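Local coordinates for protein glucose-6-phosphate isomerase (Chlamydia trachomatis D/UW-3/CX, PDB 6OTU) that catalyses the reversible isomerisation of glucose 6-phosphate to fructose 6-phosphate, the second step of glycolysis, at residues H29-T34 and E41-K46; D190-V195 and E222-Q227; V241-Q246 and S274-V279; Q390-G395 and V399-I404. All blocks are in the same frame, centred on the assembly; numbering follows the deposited sequence.

Contact 1 (H29-T34 and E41-K46); sequences HPIDLT and EERIQK
Between Ile31 and Leu33, the two loop residues that touch Arg43, sits Asp32, whose OD1 is gripped by three donors. Two come from Thr34 and make an Asx turn closed a second time by the hydroxyl: Thr34 N reaches Asp32 OD1 at 2.9 Å from well above the carboxylate plane, 58° out of it, while Thr34 OG1 comes to Asp32 OD1 on the syn side, close to the plane, at 2.6 Å. The third donor is ND2 of Asn453, whose OD1 in turn accepts from Leu33 N, so one amide pins the loop at two neighbouring residues. With the turn fixed, Ile31 and Leu33 present their ends to helix 41-46, which sends a single side chain back. Arg43 leaves the helix with CG anti to its own N (chi1 179°) and stays extended as far as NE, far enough to bridge backbones whose nearest CA atoms, those of Leu33 and Arg43, lie 11.0 Å apart. Its guanidinium is held by backbone carbonyls beyond the helix, NE by Ala59 O and NH2 by Val63 O. The helix also packs against the second subunit, with Ile44 lying on Arg527 of that chain. Across the contact the apolar ends finish the job: Ile31 CD1 lies over one face of the guanidinium, 3.9 Å from Arg43 NH1, and Leu33 CD2 comes in obliquely, 3.9 Å from Arg43 NH2.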
loop_
_atom_site.group_PDB
_atom_site.type_symbol
_atom_site.label_atom_id
_atom_site.label_comp_id
_atom_site.label_asym_id
_atom_site.label_seq_id
_atom_site.Cartn_x
_atom_site.Cartn_y
_atom_site.Cartn_z
ATOM N N HIS A 29 24.315 -17.132 13.202
ATOM C CA HIS A 29 24.343 -18.179 12.179
ATOM C C HIS A 29 22.969 -18.819 12.092
ATOM O O HIS A 29 22.762 -19.962 12.528
ATOM C CB HIS A 29 25.420 -19.212 12.497
ATOM C CG HIS A 29 26.704 -18.601 12.951
ATOM N ND1 HIS A 29 27.128 -18.647 14.260
ATOM C CD2 HIS A 29 27.648 -17.907 12.271
ATOM C CE1 HIS A 29 28.285 -18.013 14.365
ATOM N NE2 HIS A 29 28.622 -17.554 13.173
ATOM N N PRO A 30 21.989 -18.093 11.550
ATOM C CA PRO A 30 20.658 -18.679 11.350
ATOM C C PRO A 30 20.700 -19.836 10.356
ATOM O O PRO A 30 21.589 -19.930 9.505
ATOM C CB PRO A 30 19.832 -17.501 10.817
ATOM C CG PRO A 30 20.845 -16.574 10.219
ATOM C CD PRO A 30 22.062 -16.698 11.072
ATOM N N ILE A 31 19.724 -20.740 10.481
ATOM C CA ILE A 31 19.693 -21.905 9.604
ATOM C C ILE A 31 19.698 -21.447 8.147
ATOM O O ILE A 31 19.147 -20.389 7.795
ATOM C CB ILE A 31 18.491 -22.817 9.930
ATOM C CG1 ILE A 31 18.617 -24.155 9.191
ATOM C CG2 ILE A 31 17.145 -22.156 9.616
ATOM C CD1 ILE A 31 17.484 -25.153 9.482
ATOM N N ASP A 32 20.384 -22.220 7.301
ATOM C CA ASP A 32 20.498 -21.934 5.873
ATOM C C ASP A 32 19.376 -22.667 5.142
ATOM O O ASP A 32 19.457 -23.878 4.898
ATOM C CB ASP A 32 21.877 -22.341 5.362
ATOM C CG ASP A 32 22.033 -22.170 3.847
ATOM O OD1 ASP A 32 21.217 -21.471 3.204
ATOM O OD2 ASP A 32 22.995 -22.741 3.291
ATOM N N LEU A 33 18.317 -21.930 4.788
ATOM C CA LEU A 33 17.201 -22.565 4.096
ATOM C C LEU A 33 17.555 -22.999 2.680
ATOM O O LEU A 33 16.760 -23.712 2.066
ATOM C CB LEU A 33 15.984 -21.631 4.075
ATOM C CG LEU A 33 15.472 -21.206 5.453
ATOM C CD1 LEU A 33 14.482 -20.022 5.388
ATOM C CD2 LEU A 33 14.869 -22.395 6.218
ATOM N N THR A 34 18.709 -22.583 2.138
ATOM C CA THR A 34 19.100 -23.012 0.801
ATOM C C THR A 34 19.916 -24.302 0.792
ATOM O O THR A 34 20.180 -24.832 -0.291
ATOM C CB THR A 34 19.928 -21.946 0.080
ATOM O OG1 THR A 34 21.241 -21.908 0.654
ATOM C CG2 THR A 34 19.280 -20.556 0.128
ATOM N N GLU A 41 10.371 -33.202 4.957
ATOM C CA GLU A 41 9.021 -33.490 5.419
ATOM C C GLU A 41 8.918 -33.324 6.931
ATOM O O GLU A 41 7.953 -32.729 7.432
ATOM C CB GLU A 41 8.594 -34.900 4.999
ATOM C CG GLU A 41 7.084 -34.999 4.818
ATOM C CD GLU A 41 6.524 -36.364 5.127
ATOM O OE1 GLU A 41 7.043 -37.367 4.575
ATOM O OE2 GLU A 41 5.563 -36.420 5.934
ATOM N N GLU A 42 9.914 -33.826 7.673
ATOM C CA GLU A 42 9.970 -33.598 9.115
ATOM C C GLU A 42 9.859 -32.113 9.449
ATOM O O GLU A 42 9.048 -31.720 10.293
ATOM C CB GLU A 42 11.259 -34.178 9.696
ATOM N N ARG A 43 10.664 -31.264 8.798
ATOM C CA ARG A 43 10.623 -29.848 9.156
ATOM C C ARG A 43 9.299 -29.202 8.755
ATOM O O ARG A 43 8.792 -28.330 9.469
ATOM C CB ARG A 43 11.785 -29.102 8.516
ATOM C CG ARG A 43 11.781 -27.624 8.836
ATOM C CD ARG A 43 12.885 -26.898 8.116
ATOM N NE ARG A 43 12.740 -25.465 8.285
ATOM C CZ ARG A 43 13.141 -24.795 9.362
ATOM N NH1 ARG A 43 13.710 -25.445 10.375
ATOM N NH2 ARG A 43 12.978 -23.473 9.430
ATOM N N ILE A 44 8.715 -29.633 7.636
ATOM C CA ILE A 44 7.441 -29.076 7.204
ATOM C C ILE A 44 6.324 -29.481 8.156
ATOM O O ILE A 44 5.434 -28.679 8.457
ATOM C CB ILE A 44 7.153 -29.493 5.753
ATOM C CG1 ILE A 44 8.090 -28.731 4.818
ATOM C CG2 ILE A 44 5.690 -29.248 5.389
ATOM C CD1 ILE A 44 7.920 -29.096 3.363
ATOM N N GLN A 45 6.359 -30.719 8.665
ATOM C CA GLN A 45 5.383 -31.130 9.669
ATOM C C GLN A 45 5.632 -30.429 11.004
ATOM O O GLN A 45 4.709 -29.847 11.585
ATOM C CB GLN A 45 5.404 -32.648 9.845
ATOM C CG GLN A 45 4.952 -33.426 8.613
ATOM C CD GLN A 45 3.449 -33.345 8.365
ATOM O OE1 GLN A 45 2.644 -33.422 9.298
ATOM N NE2 GLN A 45 3.066 -33.190 7.099
ATOM N N LYS A 46 6.877 -30.454 11.496
ATOM C CA LYS A 46 7.168 -29.921 12.830
ATOM C C LYS A 46 6.826 -28.432 12.934
ATOM O O LYS A 46 6.124 -28.013 13.861
ATOM C CB LYS A 46 8.641 -30.159 13.188
#

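Contact 2 (D190-V195 and E222-Q227); sequences DNAAEV and EELFRQ
Phe225 carries most of its helix's share of this contact with Ala192 and Val195, using the far half of its ring. Its CB leaves helix 216-231 pointing neither at the other helix nor from it; chi1 of -90° then turns the ring across, and CE1 meets Ala192 CB at 4.0 Å, the methyl standing oblique to the ring. At the tip, Phe225 CZ takes Val195 CG1 at 4.1 Å, at the ring edge, close to its plane, the two side chains crossing at about a right angle. The preceding residue adds to this: Leu224 CD1 rests on the same Ala192 methyl, CB to CD1 3.8 Å. The helices belong to successive beta-alpha-beta crossovers of the five-stranded parallel sheet of a SIS-type alpha/beta domain and lie side by side on one of its faces; the axes of the two short segments pass 10.7 Å apart at 37°. Beneath them, Val184, Val153 and Val206 of three adjacent strands support the Phe225 ring. Farther round helix 216-231, Arg226 grips Glu222 side-on, with NE at 3.0 Å and NH2 at 2.9 Å from the one oxygen OE2, both bonds in the guanidinium plane. Asp190 of the other helix bonds with both carboxylate oxygens to backbone N atoms of the second subunit.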
loop_
_atom_site.group_PDB
_atom_site.type_symbol
_atom_site.label_atom_id
_atom_site.label_comp_id
_atom_site.label_asym_id
_atom_site.label_seq_id
_atom_site.Cartn_x
_atom_site.Cartn_y
_atom_site.Cartn_z
ATOM N N ASP A 190 -12.399 16.317 -2.679
ATOM C CA ASP A 190 -12.632 15.459 -3.832
ATOM C C ASP A 190 -13.124 14.091 -3.389
ATOM O O ASP A 190 -13.887 13.442 -4.113
ATOM C CB ASP A 190 -11.360 15.357 -4.678
ATOM C CG ASP A 190 -11.156 16.575 -5.563
ATOM O OD1 ASP A 190 -12.143 17.297 -5.821
ATOM O OD2 ASP A 190 -10.010 16.821 -5.995
ATOM N N ASN A 191 -12.733 13.659 -2.184
ATOM C CA ASN A 191 -13.263 12.421 -1.616
ATOM C C ASN A 191 -14.777 12.503 -1.439
ATOM O O ASN A 191 -15.511 11.607 -1.878
ATOM C CB ASN A 191 -12.566 12.122 -0.285
ATOM C CG ASN A 191 -12.819 10.698 0.223
ATOM O OD1 ASN A 191 -12.311 10.316 1.279
ATOM N ND2 ASN A 191 -13.609 9.919 -0.521
ATOM N N ALA A 192 -15.268 13.582 -0.810
ATOM C CA ALA A 192 -16.713 13.738 -0.662
ATOM C C ALA A 192 -17.393 13.880 -2.016
ATOM O O ALA A 192 -18.468 13.315 -2.248
ATOM C CB ALA A 192 -17.041 14.942 0.218
ATOM N N ALA A 193 -16.775 14.620 -2.929
ATOM C CA ALA A 193 -17.405 14.860 -4.219
ATOM C C ALA A 193 -17.570 13.566 -5.017
ATOM O O ALA A 193 -18.628 13.337 -5.623
ATOM C CB ALA A 193 -16.595 15.893 -4.999
ATOM N N GLU A 194 -16.543 12.702 -5.031
ATOM C CA GLU A 194 -16.674 11.453 -5.783
ATOM C C GLU A 194 -17.830 10.614 -5.253
ATOM O O GLU A 194 -18.526 9.952 -6.033
ATOM C CB GLU A 194 -15.363 10.644 -5.765
ATOM C CG GLU A 194 -14.995 10.020 -4.399
ATOM C CD GLU A 194 -13.685 9.220 -4.388
ATOM O OE1 GLU A 194 -13.118 8.944 -5.479
ATOM O OE2 GLU A 194 -13.215 8.882 -3.270
ATOM N N VAL A 195 -18.076 10.650 -3.944
ATOM C CA VAL A 195 -19.157 9.850 -3.390
ATOM C C VAL A 195 -20.506 10.489 -3.681
ATOM O O VAL A 195 -21.447 9.812 -4.109
ATOM C CB VAL A 195 -18.926 9.642 -1.888
ATOM C CG1 VAL A 195 -20.164 9.012 -1.237
ATOM C CG2 VAL A 195 -17.676 8.784 -1.703
ATOM N N GLU A 222 -19.013 15.728 7.393
ATOM C CA GLU A 222 -20.417 15.728 7.802
ATOM C C GLU A 222 -21.105 17.026 7.395
ATOM O O GLU A 222 -22.228 17.006 6.871
ATOM C CB GLU A 222 -20.552 15.511 9.315
ATOM C CG GLU A 222 -21.984 15.738 9.811
ATOM C CD GLU A 222 -22.195 15.518 11.316
ATOM O OE1 GLU A 222 -21.216 15.348 12.076
ATOM O OE2 GLU A 222 -23.372 15.506 11.732
ATOM N N GLU A 223 -20.441 18.165 7.613
ATOM C CA GLU A 223 -21.032 19.442 7.225
ATOM C C GLU A 223 -21.238 19.511 5.714
ATOM O O GLU A 223 -22.283 19.978 5.252
ATOM C CB GLU A 223 -20.170 20.601 7.728
ATOM C CG GLU A 223 -20.706 21.988 7.385
ATOM C CD GLU A 223 -22.097 22.256 7.949
ATOM O OE1 GLU A 223 -22.462 21.627 8.970
ATOM O OE2 GLU A 223 -22.821 23.104 7.367
ATOM N N LEU A 224 -20.277 19.000 4.930
ATOM C CA LEU A 224 -20.452 18.936 3.479
ATOM C C LEU A 224 -21.679 18.117 3.094
ATOM O O LEU A 224 -22.387 18.453 2.141
ATOM C CB LEU A 224 -19.210 18.341 2.816
ATOM C CG LEU A 224 -18.186 19.310 2.231
ATOM C CD1 LEU A 224 -17.090 18.518 1.562
ATOM C CD2 LEU A 224 -18.828 20.271 1.247
ATOM N N PHE A 225 -21.935 17.023 3.804
ATOM C CA PHE A 225 -23.082 16.195 3.447
ATOM C C PHE A 225 -24.385 16.821 3.925
ATOM O O PHE A 225 -25.395 16.766 3.210
ATOM C CB PHE A 225 -22.904 14.791 4.014
ATOM C CG PHE A 225 -22.199 13.847 3.071
ATOM C CD1 PHE A 225 -20.845 14.002 2.792
ATOM C CD2 PHE A 225 -22.890 12.813 2.452
ATOM C CE1 PHE A 225 -20.186 13.133 1.908
ATOM C CE2 PHE A 225 -22.237 11.947 1.564
ATOM C CZ PHE A 225 -20.880 12.113 1.298
ATOM N N ARG A 226 -24.369 17.439 5.120
ATOM C CA ARG A 226 -25.556 18.126 5.619
ATOM C C ARG A 226 -26.019 19.186 4.636
ATOM O O ARG A 226 -27.220 19.327 4.401
ATOM C CB ARG A 226 -25.294 18.764 6.990
ATOM C CG ARG A 226 -25.016 17.773 8.114
ATOM C CD ARG A 226 -25.828 18.041 9.374
ATOM N NE ARG A 226 -25.616 16.974 10.358
ATOM C CZ ARG A 226 -26.585 16.382 11.056
ATOM N NH1 ARG A 226 -27.857 16.752 10.894
ATOM N NH2 ARG A 226 -26.278 15.419 11.923
ATOM N N GLN A 227 -25.075 19.930 4.046
ATOM C CA GLN A 227 -25.428 20.962 3.075
ATOM C C GLN A 227 -26.022 20.356 1.815
ATOM O O GLN A 227 -26.955 20.922 1.234
ATOM C CB GLN A 227 -24.206 21.812 2.731
ATOM C CG GLN A 227 -23.494 22.356 3.951
ATOM C CD GLN A 227 -23.144 23.816 3.845
ATOM O OE1 GLN A 227 -21.969 24.183 3.765
ATOM N NE2 GLN A 227 -24.164 24.668 3.855
#

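Contact 3 (V241-Q246 and S274-V279); sequences VAVTSQ and SMVGGV
Val243 lays its CG1 methyl on the first turn of helix 275-285, over the peptide that joins Met275 to Val276: CG1 of Val243 is 3.8 Å from both Met275 C and Val276 N. Its other branch, CG2, meets Val279 CG2 at 3.9 Å, the two valine side chains lying alongside and pointing opposite ways. The fork is set by chi1 of -180°, which places CG1 anti to the backbone N and CG2 beside it, so one residue spans a full helical turn. Met275 offers its CB, 4.0 Å from Val243 CG1, before its chain bends off at chi2 and chi3 toward Leu138 of helix 122-148. The turn that Val243 touches is capped by Ser274, whose OG accepts from Val276 N at 3.3 Å, nearly straight at 161°. On the far side of the strand, Thr244 OG1 has one proton to share between the carbonyls of Ser210 and Lys211, two residues of the glucose-6-phosphate pocket. The Val276 side chain comes within about 7 Å of the bound sugar phosphate. A helix running nearly antiparallel to a strand of a parallel sheet is the layering of an alpha/beta SIS domain, whose post-strand loops supply part of that pocket.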
loop_
_atom_site.group_PDB
_atom_site.type_symbol
_atom_site.label_atom_id
_atom_site.label_comp_id
_atom_site.label_asym_id
_atom_site.label_seq_id
_atom_site.Cartn_x
_atom_site.Cartn_y
_atom_site.Cartn_z
ATOM N N VAL A 241 -26.630 9.123 11.239
ATOM C CA VAL A 241 -26.415 8.288 12.413
ATOM C C VAL A 241 -25.026 8.604 12.947
ATOM O O VAL A 241 -24.089 8.815 12.166
ATOM C CB VAL A 241 -26.556 6.787 12.062
ATOM C CG1 VAL A 241 -25.823 5.896 13.070
ATOM C CG2 VAL A 241 -28.031 6.402 11.967
ATOM N N ALA A 242 -24.891 8.672 14.272
ATOM C CA ALA A 242 -23.585 8.887 14.879
ATOM C C ALA A 242 -23.099 7.633 15.602
ATOM O O ALA A 242 -23.884 6.853 16.158
ATOM C CB ALA A 242 -23.600 10.077 15.839
ATOM N N VAL A 243 -21.784 7.438 15.547
ATOM C CA VAL A 243 -21.072 6.425 16.310
ATOM C C VAL A 243 -19.928 7.167 16.980
ATOM O O VAL A 243 -19.039 7.680 16.297
ATOM C CB VAL A 243 -20.555 5.279 15.427
ATOM C CG1 VAL A 243 -19.820 4.227 16.251
ATOM C CG2 VAL A 243 -21.707 4.641 14.668
ATOM N N THR A 244 -19.966 7.266 18.308
ATOM C CA THR A 244 -19.003 8.079 19.036
ATOM C C THR A 244 -18.878 7.576 20.466
ATOM O O THR A 244 -19.691 6.773 20.940
ATOM C CB THR A 244 -19.398 9.568 19.044
ATOM O OG1 THR A 244 -18.378 10.307 19.709
ATOM C CG2 THR A 244 -20.700 9.789 19.808
ATOM N N SER A 245 -17.837 8.062 21.145
ATOM C CA SER A 245 -17.643 7.797 22.564
ATOM C C SER A 245 -18.822 8.321 23.382
ATOM O O SER A 245 -19.421 9.349 23.059
ATOM C CB SER A 245 -16.346 8.454 23.045
ATOM O OG SER A 245 -15.776 7.711 24.111
ATOM N N GLN A 246 -19.157 7.606 24.455
ATOM C CA GLN A 246 -20.252 8.056 25.304
ATOM C C GLN A 246 -19.898 9.383 25.967
ATOM O O GLN A 246 -18.780 9.577 26.447
ATOM C CB GLN A 246 -20.576 7.005 26.363
ATOM C CG GLN A 246 -21.936 7.195 27.014
ATOM C CD GLN A 246 -22.585 5.873 27.389
ATOM O OE1 GLN A 246 -21.899 4.883 27.643
ATOM N NE2 GLN A 246 -23.915 5.852 27.419
ATOM N N SER A 274 -16.353 -3.093 17.459
ATOM C CA SER A 274 -17.320 -2.286 18.183
ATOM C C SER A 274 -18.368 -1.784 17.187
ATOM O O SER A 274 -18.425 -2.228 16.037
ATOM C CB SER A 274 -16.630 -1.133 18.916
ATOM O OG SER A 274 -16.175 -0.142 18.012
ATOM N N MET A 275 -19.202 -0.832 17.609
ATOM C CA MET A 275 -20.158 -0.256 16.675
ATOM C C MET A 275 -19.491 0.534 15.546
ATOM O O MET A 275 -20.173 0.866 14.568
ATOM C CB MET A 275 -21.143 0.630 17.430
ATOM C CG MET A 275 -21.971 -0.116 18.488
ATOM S SD MET A 275 -22.854 -1.572 17.861
ATOM C CE MET A 275 -23.773 -0.819 16.546
ATOM N N VAL A 276 -18.191 0.843 15.659
ATOM C CA VAL A 276 -17.452 1.457 14.558
ATOM C C VAL A 276 -17.561 0.603 13.293
ATOM O O VAL A 276 -17.782 1.122 12.187
ATOM C CB VAL A 276 -15.983 1.682 14.960
ATOM C CG1 VAL A 276 -15.145 2.124 13.743
ATOM C CG2 VAL A 276 -15.901 2.694 16.079
ATOM N N GLY A 277 -17.395 -0.716 13.438
ATOM C CA GLY A 277 -17.651 -1.643 12.352
ATOM C C GLY A 277 -19.069 -2.194 12.338
ATOM O O GLY A 277 -19.573 -2.600 11.286
ATOM N N GLY A 278 -19.732 -2.206 13.496
ATOM C CA GLY A 278 -21.011 -2.899 13.596
ATOM C C GLY A 278 -22.091 -2.318 12.702
ATOM O O GLY A 278 -22.867 -3.059 12.090
ATOM N N VAL A 279 -22.155 -0.987 12.611
ATOM C CA VAL A 279 -23.205 -0.341 11.824
ATOM C C VAL A 279 -23.032 -0.650 10.337
ATOM O O VAL A 279 -23.950 -1.151 9.680
ATOM C CB VAL A 279 -23.233 1.175 12.086
ATOM C CG1 VAL A 279 -24.197 1.839 11.130
ATOM C CG2 VAL A 279 -23.621 1.465 13.531
#

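Contact 4 (Q390-G395 and V399-I404); sequences QSLHQG and VPVEFI
Leu392 pushes into the strand side with both methyls, and the two are not equally tight. CD2 of Leu392 presses on Val401 CG2 at 3.5 Å, closer than usual for two methyls, while CD1 of Leu392 sits at a relaxed 4.1 Å from Val399 CB. The leucine crosses each valine at about a right angle, and its side chain also touches Leu437 of helix 422-439. Val401 works in two directions: with chi1 at 163° its CG2 faces the leucine and its CG1 stands over the centre of the Phe403 ring, on one face. The other side is looser and bridged by one water. Here the backbones do not bond directly; the water donates to Leu392 O at 3.3 Å and accepts from Val399 N at 2.9 Å, spanning the short connection from helix 389-394 to strand 401-406. That strand lies inside the six-stranded mixed sheet, between 332-337 and 456-461; Leu392 packs the helix against it, close to the connection. Toward the second subunit the helix presents two glutamines. Gln390 NE2 gives a nearly straight bond to a lone pair of Gln394 OE1, 3.0 Å and 168°, with the donor lying in the carbonyl plane. Gln390 reaches the second subunit as well, OE1 taking Gly496 N and NE2 meeting Gly358 O of that chain. The chemistry thus splits by face: methyl packing and one bridging water join the helix to its own sheet here, whereas amide groups, which need well-placed partners, join it to the other subunit.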
loop_
_atom_site.group_PDB
_atom_site.type_symbol
_atom_site.label_atom_id
_atom_site.label_comp_id
_atom_site.label_asym_id
_atom_site.label_seq_id
_atom_site.Cartn_x
_atom_site.Cartn_y
_atom_site.Cartn_z
ATOM N N GLN A 390 10.067 -8.851 -7.767
ATOM C CA GLN A 390 11.403 -8.717 -8.344
ATOM C C GLN A 390 12.448 -8.394 -7.275
ATOM O O GLN A 390 13.523 -9.006 -7.244
ATOM C CB GLN A 390 11.415 -7.626 -9.415
ATOM C CG GLN A 390 12.826 -7.248 -9.870
ATOM C CD GLN A 390 13.583 -8.434 -10.458
ATOM O OE1 GLN A 390 13.035 -9.190 -11.258
ATOM N NE2 GLN A 390 14.837 -8.603 -10.062
ATOM N N SER A 391 12.143 -7.440 -6.379
ATOM C CA SER A 391 13.117 -7.034 -5.362
ATOM C C SER A 391 13.251 -8.060 -4.233
ATOM O O SER A 391 14.342 -8.229 -3.674
ATOM C CB SER A 391 12.741 -5.661 -4.789
ATOM O OG SER A 391 13.792 -5.174 -3.987
ATOM N N LEU A 392 12.169 -8.750 -3.879
ATOM C CA LEU A 392 12.292 -9.809 -2.882
ATOM C C LEU A 392 13.219 -10.916 -3.375
ATOM O O LEU A 392 14.056 -11.410 -2.615
ATOM C CB LEU A 392 10.907 -10.361 -2.528
ATOM C CG LEU A 392 10.100 -9.646 -1.418
ATOM C CD1 LEU A 392 9.881 -8.193 -1.674
ATOM C CD2 LEU A 392 8.752 -10.309 -1.208
ATOM N N HIS A 393 13.122 -11.278 -4.667
ATOM C CA HIS A 393 13.916 -12.372 -5.229
ATOM C C HIS A 393 15.357 -11.964 -5.543
ATOM O O HIS A 393 16.254 -12.812 -5.473
ATOM C CB HIS A 393 13.258 -12.923 -6.513
ATOM C CG HIS A 393 12.087 -13.826 -6.260
ATOM N ND1 HIS A 393 12.198 -15.022 -5.580
ATOM C CD2 HIS A 393 10.779 -13.702 -6.586
ATOM C CE1 HIS A 393 11.008 -15.587 -5.487
ATOM N NE2 HIS A 393 10.127 -14.802 -6.081
ATOM N N GLN A 394 15.610 -10.690 -5.891
ATOM C CA GLN A 394 16.902 -10.312 -6.463
ATOM C C GLN A 394 17.407 -8.941 -6.043
ATOM O O GLN A 394 18.488 -8.546 -6.489
ATOM C CB GLN A 394 16.857 -10.364 -8.005
ATOM C CG GLN A 394 16.894 -11.766 -8.599
ATOM C CD GLN A 394 17.191 -11.737 -10.086
ATOM O OE1 GLN A 394 16.707 -10.862 -10.801
ATOM N NE2 GLN A 394 18.001 -12.685 -10.559
ATOM N N GLY A 395 16.674 -8.201 -5.218
ATOM C CA GLY A 395 17.179 -6.958 -4.676
ATOM C C GLY A 395 18.196 -7.196 -3.578
ATOM O O GLY A 395 18.520 -8.321 -3.210
ATOM N N VAL A 399 13.372 -8.925 2.762
ATOM C CA VAL A 399 12.043 -8.543 3.235
ATOM C C VAL A 399 11.316 -9.802 3.694
ATOM O O VAL A 399 10.959 -10.652 2.864
ATOM C CB VAL A 399 11.234 -7.829 2.141
ATOM C CG1 VAL A 399 9.843 -7.490 2.669
ATOM C CG2 VAL A 399 11.960 -6.582 1.650
ATOM N N PRO A 400 11.106 -9.976 4.997
ATOM C CA PRO A 400 10.270 -11.095 5.482
ATOM C C PRO A 400 8.814 -10.946 5.040
ATOM O O PRO A 400 8.255 -9.847 5.053
ATOM C CB PRO A 400 10.386 -10.997 7.010
ATOM C CG PRO A 400 11.583 -10.055 7.257
ATOM C CD PRO A 400 11.685 -9.159 6.075
ATOM N N VAL A 401 8.193 -12.064 4.661
ATOM C CA VAL A 401 6.846 -12.059 4.098
ATOM C C VAL A 401 5.907 -12.867 4.986
ATOM O O VAL A 401 6.269 -13.935 5.489
ATOM C CB VAL A 401 6.822 -12.614 2.653
ATOM C CG1 VAL A 401 5.399 -12.998 2.223
ATOM C CG2 VAL A 401 7.378 -11.610 1.693
ATOM N N GLU A 402 4.695 -12.359 5.148
ATOM C CA GLU A 402 3.573 -13.077 5.730
ATOM C C GLU A 402 2.561 -13.339 4.614
ATOM O O GLU A 402 1.835 -12.432 4.197
ATOM C CB GLU A 402 2.956 -12.282 6.882
ATOM C CG GLU A 402 3.919 -12.048 8.059
ATOM C CD GLU A 402 3.321 -11.197 9.180
ATOM O OE1 GLU A 402 2.422 -10.368 8.922
ATOM O OE2 GLU A 402 3.754 -11.363 10.336
ATOM N N PHE A 403 2.513 -14.580 4.134
ATOM C CA PHE A 403 1.543 -14.967 3.113
ATOM C C PHE A 403 0.216 -15.298 3.764
ATOM O O PHE A 403 0.171 -15.992 4.789
ATOM C CB PHE A 403 2.015 -16.201 2.328
ATOM C CG PHE A 403 3.138 -15.934 1.381
ATOM C CD1 PHE A 403 2.936 -15.164 0.240
ATOM C CD2 PHE A 403 4.408 -16.432 1.637
ATOM C CE1 PHE A 403 3.985 -14.901 -0.640
ATOM C CE2 PHE A 403 5.461 -16.188 0.752
ATOM C CZ PHE A 403 5.244 -15.419 -0.391
ATOM N N ILE A 404 -0.872 -14.847 3.150
ATOM C CA ILE A 404 -2.205 -15.228 3.599
ATOM C C ILE A 404 -2.967 -15.815 2.426
ATOM O O ILE A 404 -3.076 -15.173 1.377
ATOM C CB ILE A 404 -2.979 -14.038 4.197
ATOM C CG1 ILE A 404 -2.109 -13.313 5.228
ATOM C CG2 ILE A 404 -4.305 -14.528 4.783
ATOM C CD1 ILE A 404 -2.842 -12.272 6.068
HETATM O O HOH W 1 13.494 -10.871 0.552
#

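Contacts 2, 3 and 4 are buried, contact 1 only partly so. Contacts 2 and 3 serve the same five-stranded parallel sheet: helix 216-231 of contact 2 leads to strand 240-245 of contact 3, and the contact centres are about 20 Å apart. Contact 4 belongs to the six-stranded mixed sheet, and contact 1 lies about 18 Å from it, centre to centre, on the same side of the chain's centre. Aliphatic and aromatic carbon does the joining in contacts 2, 3 and 4, with a bridging water added in the last; contact 1 sets apolar ends against a charged group. Contacts 1, 2 and 4 touch the second subunit, while contact 3 stays within its chain, nearest the bound sugar phosphate.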